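Local coordinates for protein beta-d-glucoside glucohydrolase (Hypocrea jecorina, PDB 3ZZ1) that probably hydrolyses terminal, non-reducing beta-D-glucosyl residues with release of beta-D-glucose, as a secreted family 3 glycoside hydrolase of cellulose degradation, at residues 2-5 with 6-9; 177-180 with 181-185; 243-246 with 247-251; 557-560 with 561-565; 671-674 with 675-679. All blocks are in the same frame, centred on the assembly; numbering follows the deposited sequence.

Contact 1 of 5, residues 2-5 with 6-9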
loop_
_atom_site.group_PDB
_atom_site.type_symbol
_atom_site.label_atom_id
_atom_site.label_comp_id
_atom_site.label_asym_id
_atom_site.label_seq_id
_atom_site.Cartn_x
_atom_site.Cartn_y
_atom_site.Cartn_z
ATOM N N VAL A 2 11.572 -20.348 -17.285
ATOM C CA VAL A 2 10.557 -19.929 -18.266
ATOM C C VAL A 2 9.159 -20.373 -17.800
ATOM O O VAL A 2 9.032 -21.403 -17.135
ATOM C CB VAL A 2 10.857 -20.421 -19.724
ATOM C CG1 VAL A 2 12.202 -19.889 -20.219
ATOM C CG2 VAL A 2 10.800 -21.933 -19.834
ATOM N N PRO A 3 8.113 -19.590 -18.127
ATOM C CA PRO A 3 6.755 -19.945 -17.687
ATOM C C PRO A 3 6.223 -21.236 -18.326
ATOM O O PRO A 3 6.503 -21.501 -19.495
ATOM C CB PRO A 3 5.912 -18.741 -18.125
ATOM C CG PRO A 3 6.711 -18.067 -19.186
ATOM C CD PRO A 3 8.142 -18.297 -18.836
ATOM N N PRO A 4 5.465 -22.042 -17.556
ATOM C CA PRO A 4 4.917 -23.295 -18.085
ATOM C C PRO A 4 3.853 -23.086 -19.164
ATOM O O PRO A 4 3.102 -22.105 -19.123
ATOM C CB PRO A 4 4.301 -23.969 -16.851
ATOM C CG PRO A 4 4.090 -22.870 -15.868
ATOM C CD PRO A 4 5.194 -21.886 -16.114
ATOM N N ALA A 5 3.809 -24.009 -20.123
ATOM C CA ALA A 5 2.808 -23.999 -21.188
ATOM C C ALA A 5 1.414 -24.214 -20.608
ATOM O O ALA A 5 1.264 -24.851 -19.562
ATOM C CB ALA A 5 3.125 -25.077 -22.220
ATOM N N GLY A 6 0.403 -23.673 -21.284
ATOM C CA GLY A 6 -0.982 -23.798 -20.829
ATOM C C GLY A 6 -1.364 -22.822 -19.728
ATOM O O GLY A 6 -2.420 -22.962 -19.104
ATOM N N THR A 7 -0.496 -21.840 -19.484
ATOM C CA THR A 7 -0.758 -20.783 -18.511
ATOM C C THR A 7 -0.759 -19.429 -19.228
ATOM O O THR A 7 -0.205 -19.311 -20.324
ATOM C CB THR A 7 0.283 -20.772 -17.356
ATOM O OG1 THR A 7 1.576 -20.417 -17.867
ATOM C CG2 THR A 7 0.352 -22.131 -16.649
ATOM N N PRO A 8 -1.394 -18.405 -18.624
ATOM C CA PRO A 8 -1.419 -17.092 -19.268
ATOM C C PRO A 8 -0.032 -16.569 -19.691
ATOM O O PRO A 8 0.110 -16.069 -20.806
ATOM C CB PRO A 8 -2.065 -16.201 -18.204
ATOM C CG PRO A 8 -3.003 -17.130 -17.496
ATOM C CD PRO A 8 -2.255 -18.437 -17.421
ATOM N N TRP A 9 0.974 -16.701 -18.829
ATOM C CA TRP A 9 2.341 -16.264 -19.159
ATOM C C TRP A 9 2.994 -17.121 -20.242
ATOM O O TRP A 9 3.782 -16.617 -21.047
ATOM C CB TRP A 9 3.238 -16.260 -17.922
ATOM C CG TRP A 9 3.269 -14.966 -17.149
ATOM C CD1 TRP A 9 2.875 -14.785 -15.860
ATOM C CD2 TRP A 9 3.748 -13.687 -17.605
ATOM N NE1 TRP A 9 3.070 -13.478 -15.480
ATOM C CE2 TRP A 9 3.601 -12.781 -16.532
ATOM C CE3 TRP A 9 4.283 -13.223 -18.814
ATOM C CZ2 TRP A 9 3.965 -11.434 -16.629
ATOM C CZ3 TRP A 9 4.643 -11.877 -18.910
ATOM C CH2 TRP A 9 4.480 -11.001 -17.822
#

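Contact 2 of 5, residues 177-180 with 181-185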
loop_
_atom_site.group_PDB
_atom_site.type_symbol
_atom_site.label_atom_id
_atom_site.label_comp_id
_atom_site.label_asym_id
_atom_site.label_seq_id
_atom_site.Cartn_x
_atom_site.Cartn_y
_atom_site.Cartn_z
ATOM N N ASP A 177 20.378 -8.803 6.243
ATOM C CA ASP A 177 20.764 -10.199 6.017
ATOM C C ASP A 177 19.843 -10.840 4.974
ATOM O O ASP A 177 18.765 -10.309 4.665
ATOM C CB ASP A 177 20.727 -10.999 7.327
ATOM C CG ASP A 177 19.333 -11.063 7.933
ATOM O OD1 ASP A 177 18.937 -10.116 8.638
ATOM O OD2 ASP A 177 18.619 -12.052 7.694
ATOM N N ASP A 178 20.269 -11.980 4.439
ATOM C CA ASP A 178 19.541 -12.660 3.371
ATOM C C ASP A 178 18.117 -13.064 3.767
ATOM O O ASP A 178 17.175 -12.832 3.006
ATOM C CB ASP A 178 20.322 -13.881 2.882
ATOM C CG ASP A 178 19.634 -14.590 1.736
ATOM O OD1 ASP A 178 19.678 -14.074 0.601
ATOM O OD2 ASP A 178 19.046 -15.667 1.972
ATOM N N ARG A 179 17.959 -13.660 4.949
ATOM C CA ARG A 179 16.638 -14.102 5.393
ATOM C C ARG A 179 15.658 -12.934 5.499
ATOM O O ARG A 179 14.508 -13.058 5.076
ATOM C CB ARG A 179 16.698 -14.888 6.709
ATOM C CG ARG A 179 15.358 -15.523 7.081
ATOM C CD ARG A 179 15.423 -16.325 8.368
ATOM N NE ARG A 179 14.076 -16.627 8.851
ATOM C CZ ARG A 179 13.763 -16.893 10.117
ATOM N NH1 ARG A 179 14.701 -16.902 11.058
ATOM N NH2 ARG A 179 12.500 -17.139 10.443
ATOM N N THR A 180 16.121 -11.810 6.042
ATOM C CA THR A 180 15.306 -10.601 6.157
ATOM C C THR A 180 14.879 -10.089 4.783
ATOM O O THR A 180 13.712 -9.743 4.578
ATOM C CB THR A 180 16.047 -9.481 6.926
ATOM O OG1 THR A 180 16.376 -9.945 8.240
ATOM C CG2 THR A 180 15.178 -8.232 7.054
ATOM N N LEU A 181 15.828 -10.047 3.849
ATOM C CA LEU A 181 15.547 -9.613 2.488
ATOM C C LEU A 181 14.407 -10.426 1.874
ATOM O O LEU A 181 13.485 -9.856 1.294
ATOM C CB LEU A 181 16.806 -9.683 1.608
ATOM C CG LEU A 181 16.638 -9.416 0.101
ATOM C CD1 LEU A 181 16.155 -7.998 -0.165
ATOM C CD2 LEU A 181 17.926 -9.682 -0.657
ATOM N N HIS A 182 14.471 -11.748 2.038
ATOM C CA HIS A 182 13.529 -12.674 1.407
ATOM C C HIS A 182 12.196 -12.795 2.142
ATOM O O HIS A 182 11.133 -12.750 1.523
ATOM C CB HIS A 182 14.148 -14.064 1.305
ATOM C CG HIS A 182 15.151 -14.203 0.205
ATOM N ND1 HIS A 182 14.803 -14.579 -1.074
ATOM C CD2 HIS A 182 16.494 -14.031 0.196
ATOM C CE1 HIS A 182 15.886 -14.618 -1.828
ATOM N NE2 HIS A 182 16.927 -14.299 -1.081
ATOM N N GLU A 183 12.270 -12.968 3.458
ATOM C CA GLU A 183 11.125 -13.379 4.265
ATOM C C GLU A 183 10.208 -12.219 4.665
ATOM O O GLU A 183 9.024 -12.422 4.946
ATOM C CB GLU A 183 11.612 -14.129 5.505
ATOM C CG GLU A 183 10.530 -14.847 6.285
ATOM C CD GLU A 183 11.102 -15.748 7.356
ATOM O OE1 GLU A 183 12.073 -16.489 7.063
ATOM O OE2 GLU A 183 10.580 -15.719 8.490
ATOM N N LEU A 184 10.763 -11.013 4.696
ATOM C CA LEU A 184 9.993 -9.829 5.062
ATOM C C LEU A 184 9.716 -8.946 3.848
ATOM O O LEU A 184 8.563 -8.750 3.459
ATOM C CB LEU A 184 10.711 -9.037 6.170
ATOM C CG LEU A 184 10.025 -7.796 6.768
ATOM C CD1 LEU A 184 8.611 -8.080 7.242
ATOM C CD2 LEU A 184 10.845 -7.222 7.906
ATOM N N TYR A 185 10.779 -8.430 3.239
ATOM C CA TYR A 185 10.636 -7.419 2.191
ATOM C C TYR A 185 10.263 -7.949 0.807
ATOM O O TYR A 185 9.442 -7.338 0.123
ATOM C CB TYR A 185 11.863 -6.502 2.161
ATOM C CG TYR A 185 12.016 -5.780 3.481
ATOM C CD1 TYR A 185 11.203 -4.692 3.795
ATOM C CD2 TYR A 185 12.934 -6.215 4.436
ATOM C CE1 TYR A 185 11.319 -4.039 5.012
ATOM C CE2 TYR A 185 13.057 -5.568 5.659
ATOM C CZ TYR A 185 12.242 -4.480 5.937
ATOM O OH TYR A 185 12.344 -3.831 7.142
#

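Contact 3 of 5, residues 243-246 with 247-251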
loop_
_atom_site.group_PDB
_atom_site.type_symbol
_atom_site.label_atom_id
_atom_site.label_comp_id
_atom_site.label_asym_id
_atom_site.label_seq_id
_atom_site.Cartn_x
_atom_site.Cartn_y
_atom_site.Cartn_z
ATOM N N THR A 243 25.144 1.780 -18.418
ATOM C CA THR A 243 24.632 1.183 -19.644
ATOM C C THR A 243 24.706 -0.344 -19.573
ATOM O O THR A 243 23.687 -1.029 -19.681
ATOM C CB THR A 243 25.407 1.696 -20.875
ATOM O OG1 THR A 243 25.208 3.109 -20.999
ATOM C CG2 THR A 243 24.936 0.994 -22.161
ATOM N N VAL A 244 25.918 -0.853 -19.363
ATOM C CA VAL A 244 26.229 -2.276 -19.497
ATOM C C VAL A 244 25.843 -3.145 -18.293
ATOM O O VAL A 244 25.170 -4.163 -18.464
ATOM C CB VAL A 244 27.724 -2.479 -19.867
ATOM C CG1 VAL A 244 28.103 -3.950 -19.845
ATOM C CG2 VAL A 244 28.006 -1.880 -21.244
ATOM N N GLN A 245 26.269 -2.758 -17.091
ATOM C CA GLN A 245 25.986 -3.552 -15.883
ATOM C C GLN A 245 24.481 -3.704 -15.613
ATOM O O GLN A 245 24.015 -4.800 -15.273
ATOM C CB GLN A 245 26.696 -2.989 -14.642
ATOM C CG GLN A 245 26.584 -3.920 -13.420
ATOM C CD GLN A 245 27.133 -3.330 -12.137
ATOM O OE1 GLN A 245 28.254 -2.820 -12.097
ATOM N NE2 GLN A 245 26.347 -3.417 -11.068
ATOM N N SER A 246 23.729 -2.610 -15.764
ATOM C CA SER A 246 22.278 -2.643 -15.552
ATOM C C SER A 246 21.643 -3.674 -16.492
ATOM O O SER A 246 20.931 -4.585 -16.044
ATOM C CB SER A 246 21.656 -1.250 -15.721
ATOM O OG SER A 246 21.715 -0.799 -17.069
ATOM N N ALA A 247 21.945 -3.551 -17.786
ATOM C CA ALA A 247 21.497 -4.514 -18.795
ATOM C C ALA A 247 21.815 -5.969 -18.407
ATOM O O ALA A 247 20.919 -6.819 -18.376
ATOM C CB ALA A 247 22.103 -4.171 -20.161
ATOM N N ASN A 248 23.078 -6.243 -18.086
ATOM C CA ASN A 248 23.515 -7.610 -17.774
ATOM C C ASN A 248 23.037 -8.152 -16.421
ATOM O O ASN A 248 23.021 -9.361 -16.202
ATOM C CB ASN A 248 25.038 -7.744 -17.911
ATOM C CG ASN A 248 25.522 -7.512 -19.337
ATOM O OD1 ASN A 248 26.634 -7.020 -19.554
ATOM N ND2 ASN A 248 24.688 -7.854 -20.312
ATOM N N SER A 249 22.639 -7.258 -15.521
ATOM C CA SER A 249 22.115 -7.670 -14.220
ATOM C C SER A 249 20.655 -8.121 -14.282
ATOM O O SER A 249 20.172 -8.786 -13.365
ATOM C CB SER A 249 22.280 -6.551 -13.192
ATOM O OG SER A 249 23.644 -6.374 -12.867
ATOM N N GLY A 250 19.959 -7.757 -15.357
ATOM C CA GLY A 250 18.559 -8.121 -15.525
ATOM C C GLY A 250 17.577 -6.971 -15.679
ATOM O O GLY A 250 16.363 -7.191 -15.653
ATOM N N LEU A 251 18.085 -5.746 -15.838
ATOM C CA LEU A 251 17.226 -4.604 -16.180
ATOM C C LEU A 251 16.668 -4.753 -17.599
ATOM O O LEU A 251 17.385 -5.167 -18.512
ATOM C CB LEU A 251 17.982 -3.280 -16.050
ATOM C CG LEU A 251 17.169 -2.002 -16.294
ATOM C CD1 LEU A 251 15.994 -1.909 -15.326
ATOM C CD2 LEU A 251 18.057 -0.784 -16.186
#

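Contact 4 of 5, residues 557-560 with 561-565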
loop_
_atom_site.group_PDB
_atom_site.type_symbol
_atom_site.label_atom_id
_atom_site.label_comp_id
_atom_site.label_asym_id
_atom_site.label_seq_id
_atom_site.Cartn_x
_atom_site.Cartn_y
_atom_site.Cartn_z
ATOM N N ILE A 557 10.046 -5.949 12.786
ATOM C CA ILE A 557 9.546 -4.592 12.549
ATOM C C ILE A 557 8.132 -4.423 13.109
ATOM O O ILE A 557 7.389 -5.405 13.250
ATOM C CB ILE A 557 9.590 -4.188 11.038
ATOM C CG1 ILE A 557 8.594 -5.007 10.201
ATOM C CG2 ILE A 557 11.025 -4.300 10.502
ATOM C CD1 ILE A 557 8.324 -4.448 8.796
ATOM N N ASP A 558 7.780 -3.178 13.430
ATOM C CA ASP A 558 6.450 -2.819 13.938
ATOM C C ASP A 558 5.999 -3.772 15.056
ATOM O O ASP A 558 6.721 -3.953 16.034
ATOM C CB ASP A 558 5.431 -2.733 12.787
ATOM C CG ASP A 558 4.150 -1.999 13.184
ATOM O OD1 ASP A 558 4.124 -0.750 13.162
ATOM O OD2 ASP A 558 3.159 -2.684 13.496
ATOM N N TYR A 559 4.834 -4.400 14.900
ATOM C CA TYR A 559 4.239 -5.209 15.972
ATOM C C TYR A 559 5.104 -6.394 16.409
ATOM O O TYR A 559 5.008 -6.849 17.548
ATOM C CB TYR A 559 2.814 -5.658 15.614
ATOM C CG TYR A 559 2.699 -6.744 14.561
ATOM C CD1 TYR A 559 2.688 -8.089 14.925
ATOM C CD2 TYR A 559 2.563 -6.428 13.208
ATOM C CE1 TYR A 559 2.571 -9.098 13.972
ATOM C CE2 TYR A 559 2.447 -7.427 12.244
ATOM C CZ TYR A 559 2.453 -8.763 12.638
ATOM O OH TYR A 559 2.331 -9.770 11.708
ATOM N N LYS A 560 5.952 -6.876 15.504
ATOM C CA LYS A 560 6.869 -7.976 15.801
ATOM C C LYS A 560 7.943 -7.531 16.798
ATOM O O LYS A 560 8.353 -8.307 17.660
ATOM C CB LYS A 560 7.496 -8.516 14.508
ATOM C CG LYS A 560 6.468 -9.034 13.510
ATOM C CD LYS A 560 6.995 -9.021 12.083
ATOM C CE LYS A 560 5.968 -9.612 11.135
ATOM N NZ LYS A 560 6.410 -9.500 9.724
ATOM N N HIS A 561 8.375 -6.278 16.688
ATOM C CA HIS A 561 9.296 -5.694 17.662
ATOM C C HIS A 561 8.613 -5.472 19.017
ATOM O O HIS A 561 9.195 -5.752 20.064
ATOM C CB HIS A 561 9.899 -4.382 17.143
ATOM C CG HIS A 561 10.441 -3.500 18.227
ATOM N ND1 HIS A 561 11.518 -3.859 19.014
ATOM C CD2 HIS A 561 10.044 -2.284 18.667
ATOM C CE1 HIS A 561 11.760 -2.900 19.888
ATOM N NE2 HIS A 561 10.881 -1.932 19.698
ATOM N N PHE A 562 7.380 -4.973 18.981
ATOM C CA PHE A 562 6.614 -4.705 20.196
ATOM C C PHE A 562 6.311 -5.978 20.979
ATOM O O PHE A 562 6.352 -5.973 22.203
ATOM C CB PHE A 562 5.330 -3.935 19.872
ATOM C CG PHE A 562 5.559 -2.472 19.611
ATOM C CD1 PHE A 562 6.164 -2.045 18.428
ATOM C CD2 PHE A 562 5.184 -1.520 20.552
ATOM C CE1 PHE A 562 6.388 -0.700 18.183
ATOM C CE2 PHE A 562 5.408 -0.166 20.322
ATOM C CZ PHE A 562 6.010 0.245 19.131
ATOM N N ASP A 563 6.030 -7.063 20.263
ATOM C CA ASP A 563 5.788 -8.360 20.890
ATOM C C ASP A 563 7.071 -8.965 21.465
ATOM O O ASP A 563 7.079 -9.448 22.603
ATOM C CB ASP A 563 5.146 -9.328 19.890
ATOM C CG ASP A 563 3.800 -8.838 19.375
ATOM O OD1 ASP A 563 3.188 -7.944 20.009
ATOM O OD2 ASP A 563 3.360 -9.350 18.324
ATOM N N ASP A 564 8.146 -8.935 20.672
ATOM C CA ASP A 564 9.454 -9.448 21.092
ATOM C C ASP A 564 10.059 -8.681 22.274
ATOM O O ASP A 564 10.588 -9.292 23.199
ATOM C CB ASP A 564 10.441 -9.446 19.919
ATOM C CG ASP A 564 11.768 -10.090 20.275
ATOM O OD1 ASP A 564 11.801 -11.326 20.440
ATOM O OD2 ASP A 564 12.778 -9.365 20.392
ATOM N N ALA A 565 9.977 -7.352 22.242
ATOM C CA ALA A 565 10.576 -6.523 23.291
ATOM C C ALA A 565 9.645 -6.299 24.488
ATOM O O ALA A 565 9.966 -5.516 25.392
ATOM C CB ALA A 565 11.043 -5.185 22.715
#

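Contact 5 of 5, residues 671-674 with 675-679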
loop_
_atom_site.group_PDB
_atom_site.type_symbol
_atom_site.label_atom_id
_atom_site.label_comp_id
_atom_site.label_asym_id
_atom_site.label_seq_id
_atom_site.Cartn_x
_atom_site.Cartn_y
_atom_site.Cartn_z
ATOM N N ILE A 671 -4.565 -21.564 4.494
ATOM C CA ILE A 671 -3.134 -21.483 4.753
ATOM C C ILE A 671 -2.323 -22.116 3.626
ATOM O O ILE A 671 -2.412 -23.321 3.383
ATOM C CB ILE A 671 -2.776 -22.117 6.116
ATOM C CG1 ILE A 671 -3.485 -21.358 7.247
ATOM C CG2 ILE A 671 -1.262 -22.135 6.324
ATOM C CD1 ILE A 671 -3.261 -21.942 8.620
ATOM N N ARG A 672 -1.546 -21.280 2.938
ATOM C CA ARG A 672 -0.660 -21.727 1.870
ATOM C C ARG A 672 0.596 -22.315 2.492
ATOM O O ARG A 672 0.913 -22.026 3.655
ATOM C CB ARG A 672 -0.287 -20.559 0.949
ATOM C CG ARG A 672 -1.486 -19.796 0.370
ATOM C CD ARG A 672 -1.080 -18.444 -0.209
ATOM N NE ARG A 672 -0.434 -17.587 0.784
ATOM C CZ ARG A 672 -0.150 -16.295 0.618
ATOM N NH1 ARG A 672 -0.452 -15.673 -0.510
ATOM N NH2 ARG A 672 0.446 -15.619 1.593
ATOM N N ARG A 673 1.321 -23.127 1.725
ATOM C CA ARG A 673 2.558 -23.706 2.227
ATOM C C ARG A 673 3.534 -22.642 2.748
ATOM O O ARG A 673 4.154 -22.829 3.803
ATOM C CB ARG A 673 3.247 -24.583 1.183
ATOM C CG ARG A 673 4.481 -25.257 1.759
ATOM C CD ARG A 673 5.239 -26.110 0.769
ATOM N NE ARG A 673 6.364 -26.756 1.449
ATOM C CZ ARG A 673 6.255 -27.850 2.197
ATOM N NH1 ARG A 673 5.077 -28.438 2.358
ATOM N NH2 ARG A 673 7.326 -28.355 2.784
ATOM N N ARG A 674 3.657 -21.536 2.015
ATOM C CA ARG A 674 4.568 -20.449 2.401
ATOM C C ARG A 674 4.182 -19.781 3.731
ATOM O O ARG A 674 5.039 -19.225 4.422
ATOM C CB ARG A 674 4.701 -19.413 1.273
ATOM C CG ARG A 674 3.469 -18.540 1.043
ATOM C CD ARG A 674 3.522 -17.846 -0.312
ATOM N NE ARG A 674 4.554 -16.813 -0.382
ATOM C CZ ARG A 674 4.333 -15.501 -0.288
ATOM N NH1 ARG A 674 3.101 -15.021 -0.113
ATOM N NH2 ARG A 674 5.356 -14.660 -0.374
ATOM N N ASP A 675 2.901 -19.856 4.092
ATOM C CA ASP A 675 2.412 -19.295 5.357
ATOM C C ASP A 675 2.917 -20.062 6.580
ATOM O O ASP A 675 2.808 -19.576 7.704
ATOM C CB ASP A 675 0.879 -19.213 5.366
ATOM C CG ASP A 675 0.331 -18.301 4.272
ATOM O OD1 ASP A 675 0.964 -17.262 3.966
ATOM O OD2 ASP A 675 -0.739 -18.629 3.717
ATOM N N LEU A 676 3.469 -21.253 6.351
ATOM C CA LEU A 676 4.096 -22.055 7.408
ATOM C C LEU A 676 5.611 -22.198 7.202
ATOM O O LEU A 676 6.266 -23.004 7.873
ATOM C CB LEU A 676 3.445 -23.447 7.489
ATOM C CG LEU A 676 1.933 -23.538 7.745
ATOM C CD1 LEU A 676 1.459 -24.981 7.654
ATOM C CD2 LEU A 676 1.565 -22.947 9.099
ATOM N N SER A 677 6.158 -21.410 6.279
ATOM C CA SER A 677 7.569 -21.510 5.896
ATOM C C SER A 677 8.430 -20.339 6.370
ATOM O O SER A 677 7.932 -19.239 6.607
ATOM C CB SER A 677 7.697 -21.641 4.371
ATOM O OG SER A 677 6.973 -22.758 3.887
ATOM N N TYR A 678 9.729 -20.598 6.507
ATOM C CA TYR A 678 10.732 -19.560 6.700
ATOM C C TYR A 678 11.757 -19.719 5.572
ATOM O O TYR A 678 11.861 -20.790 4.970
ATOM C CB TYR A 678 11.401 -19.688 8.078
ATOM C CG TYR A 678 12.231 -20.945 8.230
ATOM C CD1 TYR A 678 11.651 -22.136 8.652
ATOM C CD2 TYR A 678 13.594 -20.944 7.925
ATOM C CE1 TYR A 678 12.398 -23.295 8.772
ATOM C CE2 TYR A 678 14.357 -22.098 8.043
ATOM C CZ TYR A 678 13.753 -23.269 8.467
ATOM O OH TYR A 678 14.494 -24.414 8.589
ATOM N N TRP A 679 12.500 -18.657 5.276
ATOM C CA TRP A 679 13.525 -18.716 4.236
ATOM C C TRP A 679 14.842 -19.207 4.829
ATOM O O TRP A 679 15.394 -18.568 5.723
ATOM C CB TRP A 679 13.712 -17.337 3.599
ATOM C CG TRP A 679 14.815 -17.271 2.571
ATOM C CD1 TRP A 679 16.076 -16.781 2.754
ATOM C CD2 TRP A 679 14.744 -17.699 1.207
ATOM N NE1 TRP A 679 16.796 -16.877 1.590
ATOM C CE2 TRP A 679 16.002 -17.436 0.623
ATOM C CE3 TRP A 679 13.737 -18.277 0.419
ATOM C CZ2 TRP A 679 16.285 -17.731 -0.718
ATOM C CZ3 TRP A 679 14.019 -18.577 -0.916
ATOM C CH2 TRP A 679 15.283 -18.299 -1.469
HETATM O O HOH W 1 8.124 -24.837 2.133
#

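Contact 1 of 5, residues 2-5 with 6-9
Thr7 OG1 donates to Pro4 O across a type II turn that runs from Pro4 to Thr7, and this short bond of 2.6 Å is the one hydrogen bond between the two segments. The hydroxyl stands between the backbone N and the carbonyl carbon of its own residue (chi1 66°), which aims it back over the turn; it meets the carbonyl at a C=O...donor angle of 153°, tilted a little from the carbonyl plane. Thr7 OG1 also accepts from Gly10 N, so Thr7 is the N-cap of helix 8-20 as well as the closing residue of the turn. Gly6 takes the turn position with positive phi (80°), a conformation that glycine adopts readily.

Apolar contacts lie around this bond. Thr7 CG2 rests 3.9 Å from Pro4 CG, the two side chains crossing at about a right angle. Pro3 CB meets Trp9 CB at 3.7 Å, while the indole continues away to pack on Ala294 and Leu298 of helix 282-298. Prolines suit the approach because they lack an N-H to satisfy and restrict phi. Chemically, one threonine hydroxyl, donor to the turn and acceptor for the helix, couples the N-terminal tail to the first turn of the helix.

Contact 2 of 5, residues 177-180 with 181-185
Backbone N-H groups of Leu181, His182 and Glu183 return to the carbonyls of Asp177, Asp178 and Arg179 in regular helical steps, after which Thr180 O takes Leu184 N at 3.2 Å and, weakly, Tyr185 N, a wider pi-type turn. Arg179 and Glu183, one turn apart, lie side by side and point the same way. Their salt bridge is side-on: Arg179 NE reaches Glu183 OE1 at 2.7 Å, almost straight (175°) and in the guanidinium plane but from above the carboxylate plane, while NH2 meets the syn lone pair of OE2 at 3.1 Å. Both chains set out with CG anti to the backbone N and stay extended, which brings the flat ends level, their planes 49° apart.

The Asp178 carboxylate crosses the His182 ring obliquely, OD1 3.2 Å from CD2. The stronger polar partners lie elsewhere: Trp679 for Asp178 and Tyr217 for His182. Thr180 CG2 packs on Tyr185 CE2 at 3.7 Å.

Asp177 accepts twice from Thr180, OD2 from the backbone N (3.0 Å) and OD1 from the hydroxyl (2.6 Å). Aspartate suits this place because its short carboxylate can curl back to the N-H of Thr180, the classic N-cap, here of helix 178-194 in the TIM-barrel-type N-terminal domain of family 3.

Contact 3 of 5, residues 243-246 with 247-251
Ser246 O is the hub where helix 244-249 ends: Leu251 N donates to it at 3.1 Å with an angle of 154°, and Gly250 N donates weakly to Ala247 O at 3.3 Å. These two bonds back into the last turn, together with the positive phi of Gly250 (121°), make a Schellman motif. Glycine, without a side chain, readily takes this positive phi. The apolar partner of the turn is Leu251, whose CD2 touches Ser246 CB at 3.7 Å; its CG, anti to the backbone N (chi1 -176°), directs CD2 there.

One step earlier, Ser249 N bonds to Gln245 O at 2.8 Å, and Asn248 N to Val244 O at 3.0 Å. Val244 and Asn248 run side by side in the same direction. Ala247 has only a methyl to fit beside the carbonyl oxygens of Thr243 and Val244, its CB 3.5 Å from Val244 O.

Outside partners fix the polar ends. Ser246 OG is bonded to Thr242 O and Gln240 NE2, while Ser249 OG and Gln245 NE2 both meet Glu214 O. Thr243 and Val244 face helix 269-276, Ala247 lies on Met288 of helix 282-298, and Leu251 packs against strand 232-235, in the parallel part of the N-terminal-domain sheet.

Contact 4 of 5, residues 557-560 with 561-565
Asp563 N donates to Tyr559 O at 2.9 Å, Asp564 N to Lys560 O at 3.1 Å, and Phe562 N to Asp558 O at 3.2 Å (160°), the last oxygen also taking a weak bond from His561 N. Ala565 N to His561 O, at 2.8 Å, closes the pattern of helix 559-564. The aspartates spend their charge outside this turn: Asp563 OD1 forms a salt bridge with Arg702, and Asp564 OD2 one with Arg645. Asp558 stands at the N-cap position without making a capping bond; its OD2 is instead hydrogen-bonded to Thr531.

This short helix belongs to the family 3 C-terminal domain, and its partners reach in several directions. Tyr559 OH bonds to Asp133 and to the backbone N of Leu651, the hydroxyl at the far end of the ring meeting both groups.

The ring of Phe562 turns its edge to Asp558 O, with CD1 3.1 Å away, an orientation that offers the oxygen the slightly positive rim of the ring. Tyr559 CG stands between its own backbone N and carbonyl carbon (chi1 73°), which carries CD1 to 3.7 Å from Asp563 OD2, at the ring edge, with the carboxylate plane turned 60° from the ring. Lys560 CG lies 3.9 Å over one face of the Tyr559 ring, offset toward its rim. Farther out, the Tyr559 ring stacks with Phe573, and Ile557 packs against Leu184 and Tyr185 of helix 178-194.

Contact 5 of 5, residues 671-674 with 675-679
Arg672 and Asp675 come together because both place CG anti to the carbonyl carbon (chi1 -54° and -62°) and the arginine chain then bends at chi3 (-58°), folding its guanidinium back over the turn. The grip is side-on. Arg672 NH2 reaches the syn lone pair of Asp675 OD1 at 2.9 Å, in the guanidinium plane, while NE of Arg672 meets OD2 of Asp675 at 3.1 Å. The backbone N of Arg672 also donates to OD2 (2.9 Å), from the same face of the carboxylate as NE, so three bonds hold the acid and limit its rotation. Arg674 CD lies over the centre of the Arg672 guanidinium. Arg672 NH1 and Arg674 NH1 both form salt bridges with Asp191, whose negative charge probably eases the closeness of the two arginines.

The turn joins strand 664-672 to strand 678-680 in the fibronectin type III-like domain, and a single-turn 3-10 segment at Arg674 and Asp675 makes the bend. Arg673 O accepts from Leu676 N at 3.1 Å and from Ser677 OG at 2.8 Å, the two donors arriving from opposite faces of its plane. Serine suits this spot because its hydroxyl both donates to Arg673 O and accepts from a water at 3.0 Å that takes the N-H of Arg673 NE. Ile671 CG2 touches Leu676 CG at 3.8 Å, the branched chains crossing at about a right angle.

Overall arrangement
Contact 1 lies at the surface and contact 3 is partly buried, whereas contacts 2, 4 and 5 are buried and cluster where three domains meet. Contact 2 is the common neighbour: it touches contact 5 through Asp178 and Glu183, which both bond to Trp679, and contact 4 through Leu184 and Tyr185 packing on Ile557 and Lys560. The former junction combines hydrogen bonds with a His182-Trp679 ring stack; the latter is largely apolar. Contacts 4 and 5 do not touch each other. Side-on arginine-carboxylate pairs occur within contacts 2 and 5, contact 1 uses a threonine N-cap after a glycine turn, contact 3 a glycine-centred Schellman end, and contact 4 sends its acids outward to arginines.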